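Local coordinates for protein 373aa long hypothetical citrate synthase (Sulfolobus tokodaii, PDB 1VGP) that is of unconfirmed function but belongs to the largely helical citrate synthase family and assembles from two chains, at residues 216-228 and 308-320. Numbering follows the deposited sequence.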
loop_
_atom_site.group_PDB
_atom_site.type_symbol
_atom_site.label_atom_id
_atom_site.label_comp_id
_atom_site.label_asym_id
_atom_site.label_seq_id
_atom_site.Cartn_x
_atom_site.Cartn_y
_atom_site.Cartn_z
ATOM N N GLY A 216 -4.525 3.317 15.319
ATOM C CA GLY A 216 -4.865 4.338 16.297
ATOM C C GLY A 216 -5.627 5.487 15.660
ATOM O O GLY A 216 -5.418 5.801 14.492
ATOM N N GLY A 217 -6.519 6.109 16.428
ATOM C CA GLY A 217 -7.372 7.146 15.872
ATOM C C GLY A 217 -8.287 6.673 14.759
ATOM O O GLY A 217 -8.292 5.495 14.395
ATOM N N ALA A 218 -9.060 7.610 14.213
ATOM C CA ALA A 218 -10.124 7.294 13.256
ATOM C C ALA A 218 -11.069 6.273 13.844
ATOM O O ALA A 218 -11.308 5.223 13.246
ATOM C CB ALA A 218 -9.534 6.776 11.941
ATOM N N ASN A 219 -11.607 6.572 15.021
ATOM C CA ASN A 219 -12.393 5.586 15.743
ATOM C C ASN A 219 -13.869 5.832 15.564
ATOM O O ASN A 219 -14.563 5.034 14.926
ATOM C CB ASN A 219 -12.002 5.606 17.218
ATOM C CG ASN A 219 -10.701 4.878 17.473
ATOM O OD1 ASN A 219 -10.540 3.722 17.091
ATOM N ND2 ASN A 219 -9.753 5.564 18.118
ATOM N N TYR A 220 -14.356 6.941 16.115
ATOM C CA TYR A 220 -15.733 7.386 15.851
ATOM C C TYR A 220 -16.767 6.434 16.442
ATOM O O TYR A 220 -17.946 6.491 16.098
ATOM C CB TYR A 220 -15.932 7.528 14.340
ATOM C CG TYR A 220 -14.829 8.325 13.700
ATOM C CD1 TYR A 220 -14.046 7.779 12.686
ATOM C CD2 TYR A 220 -14.531 9.613 14.144
ATOM C CE1 TYR A 220 -12.987 8.497 12.132
ATOM C CE2 TYR A 220 -13.481 10.337 13.603
ATOM C CZ TYR A 220 -12.710 9.776 12.599
ATOM O OH TYR A 220 -11.661 10.486 12.074
ATOM N N GLU A 221 -16.310 5.570 17.345
ATOM C CA GLU A 221 -17.208 4.745 18.137
ATOM C C GLU A 221 -17.832 5.616 19.220
ATOM O O GLU A 221 -18.825 5.237 19.844
ATOM C CB GLU A 221 -16.427 3.585 18.762
ATOM C CG GLU A 221 -16.356 2.345 17.880
ATOM C CD GLU A 221 -17.565 1.434 18.058
ATOM O OE1 GLU A 221 -17.874 0.653 17.127
ATOM O OE2 GLU A 221 -18.203 1.501 19.132
ATOM N N ALA A 222 -17.243 6.795 19.416
ATOM C CA ALA A 222 -17.693 7.769 20.404
ATOM C C ALA A 222 -19.087 8.307 20.117
ATOM O O ALA A 222 -19.896 8.467 21.035
ATOM C CB ALA A 222 -16.706 8.925 20.486
ATOM N N LEU A 223 -19.363 8.599 18.847
ATOM C CA LEU A 223 -20.695 9.026 18.426
ATOM C C LEU A 223 -21.721 7.952 18.767
ATOM O O LEU A 223 -22.822 8.253 19.231
ATOM C CB LEU A 223 -20.723 9.280 16.917
ATOM C CG LEU A 223 -21.561 10.447 16.376
ATOM C CD1 LEU A 223 -22.116 10.048 15.018
ATOM C CD2 LEU A 223 -22.684 10.807 17.324
ATOM N N LYS A 224 -21.339 6.698 18.531
ATOM C CA LYS A 224 -22.189 5.546 18.810
ATOM C C LYS A 224 -22.496 5.479 20.299
ATOM O O LYS A 224 -23.642 5.258 20.703
ATOM C CB LYS A 224 -21.490 4.253 18.365
ATOM C CG LYS A 224 -22.274 2.986 18.677
ATOM C CD LYS A 224 -21.385 1.734 18.689
ATOM C CE LYS A 224 -21.873 0.688 19.717
ATOM N NZ LYS A 224 -21.388 0.957 21.118
ATOM N N MET A 225 -21.464 5.681 21.113
ATOM C CA MET A 225 -21.630 5.691 22.558
ATOM C C MET A 225 -22.593 6.785 23.019
ATOM O O MET A 225 -23.506 6.522 23.803
ATOM C CB MET A 225 -20.276 5.872 23.234
ATOM C CG MET A 225 -20.349 5.893 24.750
ATOM S SD MET A 225 -18.777 6.364 25.476
ATOM C CE MET A 225 -18.812 8.107 25.239
ATOM N N PHE A 226 -22.396 8.012 22.539
ATOM C CA PHE A 226 -23.314 9.095 22.884
ATOM C C PHE A 226 -24.739 8.710 22.495
ATOM O O PHE A 226 -25.694 9.052 23.182
ATOM C CB PHE A 226 -22.936 10.394 22.163
ATOM C CG PHE A 226 -21.542 10.870 22.442
ATOM C CD1 PHE A 226 -20.954 10.666 23.685
ATOM C CD2 PHE A 226 -20.813 11.530 21.452
ATOM C CE1 PHE A 226 -19.660 11.112 23.938
ATOM C CE2 PHE A 226 -19.522 11.978 21.694
ATOM C CZ PHE A 226 -18.942 11.767 22.941
ATOM N N LYS A 227 -24.873 8.009 21.376
ATOM C CA LYS A 227 -26.185 7.634 20.886
ATOM C C LYS A 227 -26.867 6.649 21.830
ATOM O O LYS A 227 -28.024 6.844 22.200
ATOM C CB LYS A 227 -26.079 7.038 19.475
ATOM C CG LYS A 227 -26.146 8.088 18.351
ATOM C CD LYS A 227 -25.609 7.550 17.022
ATOM C CE LYS A 227 -25.836 8.534 15.880
ATOM N NZ LYS A 227 -27.208 9.118 15.916
ATOM N N GLU A 228 -26.155 5.600 22.240
ATOM C CA GLU A 228 -26.795 4.578 23.054
ATOM C C GLU A 228 -27.019 4.988 24.507
ATOM O O GLU A 228 -27.983 4.549 25.129
ATOM C CB GLU A 228 -26.034 3.251 22.965
ATOM C CG GLU A 228 -24.591 3.259 23.393
ATOM C CD GLU A 228 -23.901 1.941 23.064
ATOM O OE1 GLU A 228 -23.909 1.542 21.874
ATOM O OE2 GLU A 228 -23.351 1.300 23.989
ATOM N N ASN A 308 -9.636 12.481 23.643
ATOM C CA ASN A 308 -8.755 12.713 22.510
ATOM C C ASN A 308 -9.572 13.270 21.358
ATOM O O ASN A 308 -10.800 13.381 21.455
ATOM C CB ASN A 308 -8.087 11.406 22.075
ATOM C CG ASN A 308 -9.088 10.391 21.561
ATOM O OD1 ASN A 308 -9.912 10.704 20.693
ATOM N ND2 ASN A 308 -9.026 9.166 22.088
ATOM N N VAL A 309 -8.899 13.605 20.263
ATOM C CA VAL A 309 -9.563 14.281 19.160
ATOM C C VAL A 309 -10.822 13.553 18.686
ATOM O O VAL A 309 -11.812 14.197 18.354
ATOM C CB VAL A 309 -8.602 14.474 17.969
ATOM C CG1 VAL A 309 -8.252 13.136 17.359
ATOM C CG2 VAL A 309 -9.239 15.386 16.938
ATOM N N ASP A 310 -10.784 12.223 18.659
ATOM C CA ASP A 310 -11.927 11.427 18.202
ATOM C C ASP A 310 -13.181 11.693 19.023
ATOM O O ASP A 310 -14.300 11.560 18.530
ATOM C CB ASP A 310 -11.618 9.925 18.270
ATOM C CG ASP A 310 -10.445 9.525 17.382
ATOM O OD1 ASP A 310 -9.754 8.540 17.734
ATOM O OD2 ASP A 310 -10.210 10.191 16.346
ATOM N N PHE A 311 -12.991 12.069 20.280
ATOM C CA PHE A 311 -14.104 12.299 21.191
ATOM C C PHE A 311 -15.032 13.406 20.704
ATOM O O PHE A 311 -16.240 13.329 20.882
ATOM C CB PHE A 311 -13.572 12.647 22.578
ATOM C CG PHE A 311 -14.633 12.723 23.630
ATOM C CD1 PHE A 311 -15.228 13.938 23.946
ATOM C CD2 PHE A 311 -15.040 11.579 24.311
ATOM C CE1 PHE A 311 -16.214 14.023 24.932
ATOM C CE2 PHE A 311 -16.030 11.651 25.300
ATOM C CZ PHE A 311 -16.616 12.880 25.609
ATOM N N PHE A 312 -14.473 14.439 20.092
ATOM C CA PHE A 312 -15.300 15.507 19.571
ATOM C C PHE A 312 -15.409 15.465 18.054
ATOM O O PHE A 312 -16.398 15.936 17.488
ATOM C CB PHE A 312 -14.762 16.866 20.012
ATOM C CG PHE A 312 -14.868 17.108 21.490
ATOM C CD1 PHE A 312 -13.719 17.172 22.280
ATOM C CD2 PHE A 312 -16.107 17.294 22.094
ATOM C CE1 PHE A 312 -13.803 17.420 23.644
ATOM C CE2 PHE A 312 -16.203 17.542 23.453
ATOM C CZ PHE A 312 -15.047 17.606 24.232
ATOM N N SER A 313 -14.406 14.907 17.386
ATOM C CA SER A 313 -14.386 14.943 15.926
ATOM C C SER A 313 -15.602 14.225 15.325
ATOM O O SER A 313 -16.061 14.571 14.231
ATOM C CB SER A 313 -13.079 14.331 15.390
ATOM O OG SER A 313 -13.136 12.920 15.346
ATOM N N SER A 314 -16.138 13.246 16.046
ATOM C CA SER A 314 -17.274 12.485 15.536
ATOM C C SER A 314 -18.610 13.208 15.719
ATOM O O SER A 314 -19.555 12.982 14.962
ATOM C CB SER A 314 -17.331 11.110 16.206
ATOM O OG SER A 314 -17.147 11.211 17.604
ATOM N N ILE A 315 -18.699 14.077 16.719
ATOM C CA ILE A 315 -19.852 14.963 16.805
ATOM C C ILE A 315 -19.791 15.961 15.654
ATOM O O ILE A 315 -20.787 16.192 14.966
ATOM C CB ILE A 315 -19.885 15.730 18.145
ATOM C CG1 ILE A 315 -20.323 14.791 19.270
ATOM C CG2 ILE A 315 -20.875 16.889 18.068
ATOM C CD1 ILE A 315 -20.276 15.416 20.649
ATOM N N VAL A 316 -18.612 16.545 15.453
ATOM C CA VAL A 316 -18.425 17.566 14.435
ATOM C C VAL A 316 -18.722 17.041 13.028
ATOM O O VAL A 316 -19.563 17.595 12.315
ATOM C CB VAL A 316 -16.983 18.116 14.472
ATOM C CG1 VAL A 316 -16.684 18.921 13.202
ATOM C CG2 VAL A 316 -16.798 18.974 15.722
ATOM N N PHE A 317 -18.033 15.971 12.636
ATOM C CA PHE A 317 -18.265 15.345 11.344
ATOM C C PHE A 317 -19.763 15.099 11.137
ATOM O O PHE A 317 -20.300 15.270 10.037
ATOM C CB PHE A 317 -17.494 14.022 11.254
ATOM C CG PHE A 317 -16.009 14.187 11.028
ATOM C CD1 PHE A 317 -15.504 15.269 10.313
ATOM C CD2 PHE A 317 -15.111 13.243 11.522
ATOM C CE1 PHE A 317 -14.126 15.416 10.090
ATOM C CE2 PHE A 317 -13.737 13.379 11.306
ATOM C CZ PHE A 317 -13.243 14.467 10.590
ATOM N N TYR A 318 -20.433 14.694 12.208
ATOM C CA TYR A 318 -21.862 14.426 12.179
ATOM C C TYR A 318 -22.610 15.732 11.914
ATOM O O TYR A 318 -23.351 15.837 10.940
ATOM C CB TYR A 318 -22.279 13.818 13.517
ATOM C CG TYR A 318 -23.645 13.163 13.541
ATOM C CD1 TYR A 318 -24.642 13.638 14.396
ATOM C CD2 TYR A 318 -23.932 12.046 12.746
ATOM C CE1 TYR A 318 -25.885 13.024 14.469
ATOM C CE2 TYR A 318 -25.176 11.420 12.810
ATOM C CZ TYR A 318 -26.148 11.915 13.675
ATOM O OH TYR A 318 -27.390 11.322 13.769
ATOM N N SER A 319 -22.395 16.734 12.761
ATOM C CA SER A 319 -23.035 18.028 12.569
ATOM C C SER A 319 -22.802 18.596 11.184
ATOM O O SER A 319 -23.613 19.377 10.692
ATOM C CB SER A 319 -22.531 19.036 13.592
ATOM O OG SER A 319 -22.382 18.423 14.850
ATOM N N LEU A 320 -21.689 18.231 10.562
ATOM C CA LEU A 320 -21.306 18.851 9.302
ATOM C C LEU A 320 -21.922 18.112 8.110
ATOM O O LEU A 320 -21.698 18.479 6.954
ATOM C CB LEU A 320 -19.778 18.883 9.180
ATOM C CG LEU A 320 -19.091 19.954 10.027
ATOM C CD1 LEU A 320 -17.587 19.888 9.848
ATOM C CD2 LEU A 320 -19.599 21.323 9.617
#
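Phe226 drives its ring into the angle between two helices that cross at -77°, a worked example of how an aromatic side chain helps to fill a steep crossing. With CG anti to its own carbonyl carbon (chi1 -58°), the ring is carried toward helix 309-319. Beyond CB and CG, CD2 rests against CG1 and CD1 of Ile315. CE2 lies 3.7 Å from Ile315 CD1, and the ring edge there faces the backbone O of Phe311. CE1 touches CZ and CE2 of Phe311, and at the tip CZ stands 3.7 Å from Phe311 CZ, over the face of that ring, an edge-to-face pair.

Beside this ring, small residues let the backbones approach, with Ala222 CA 5.8 Å from Phe311 CA. Ala222 CB sits 3.7 Å from OG of Ser314, a hydroxyl turned back onto Asp310 O of its own helix. Near the C-terminal end of helix 309-319, Tyr318 takes Leu223 CD1 over one face, a CH-pi contact, and Lys227 NZ donates a hydrogen bond to Tyr318 OH (3.1 Å). Ser313 OG lies at the edge of the Tyr220 ring, near its plane, while that ring meets Phe317 obliquely. At the loop end, Asn219 ND2 donates to Asp310 OD1 over 3.0 Å, a bent bond on the anti side but 32° out of the carboxylate plane.

Helix 281-300 meets Leu223, Phe226 and Tyr318, while helix 327-346 borders Tyr220 and Phe317, placing this largely buried crossing within an all-helical part of the fold.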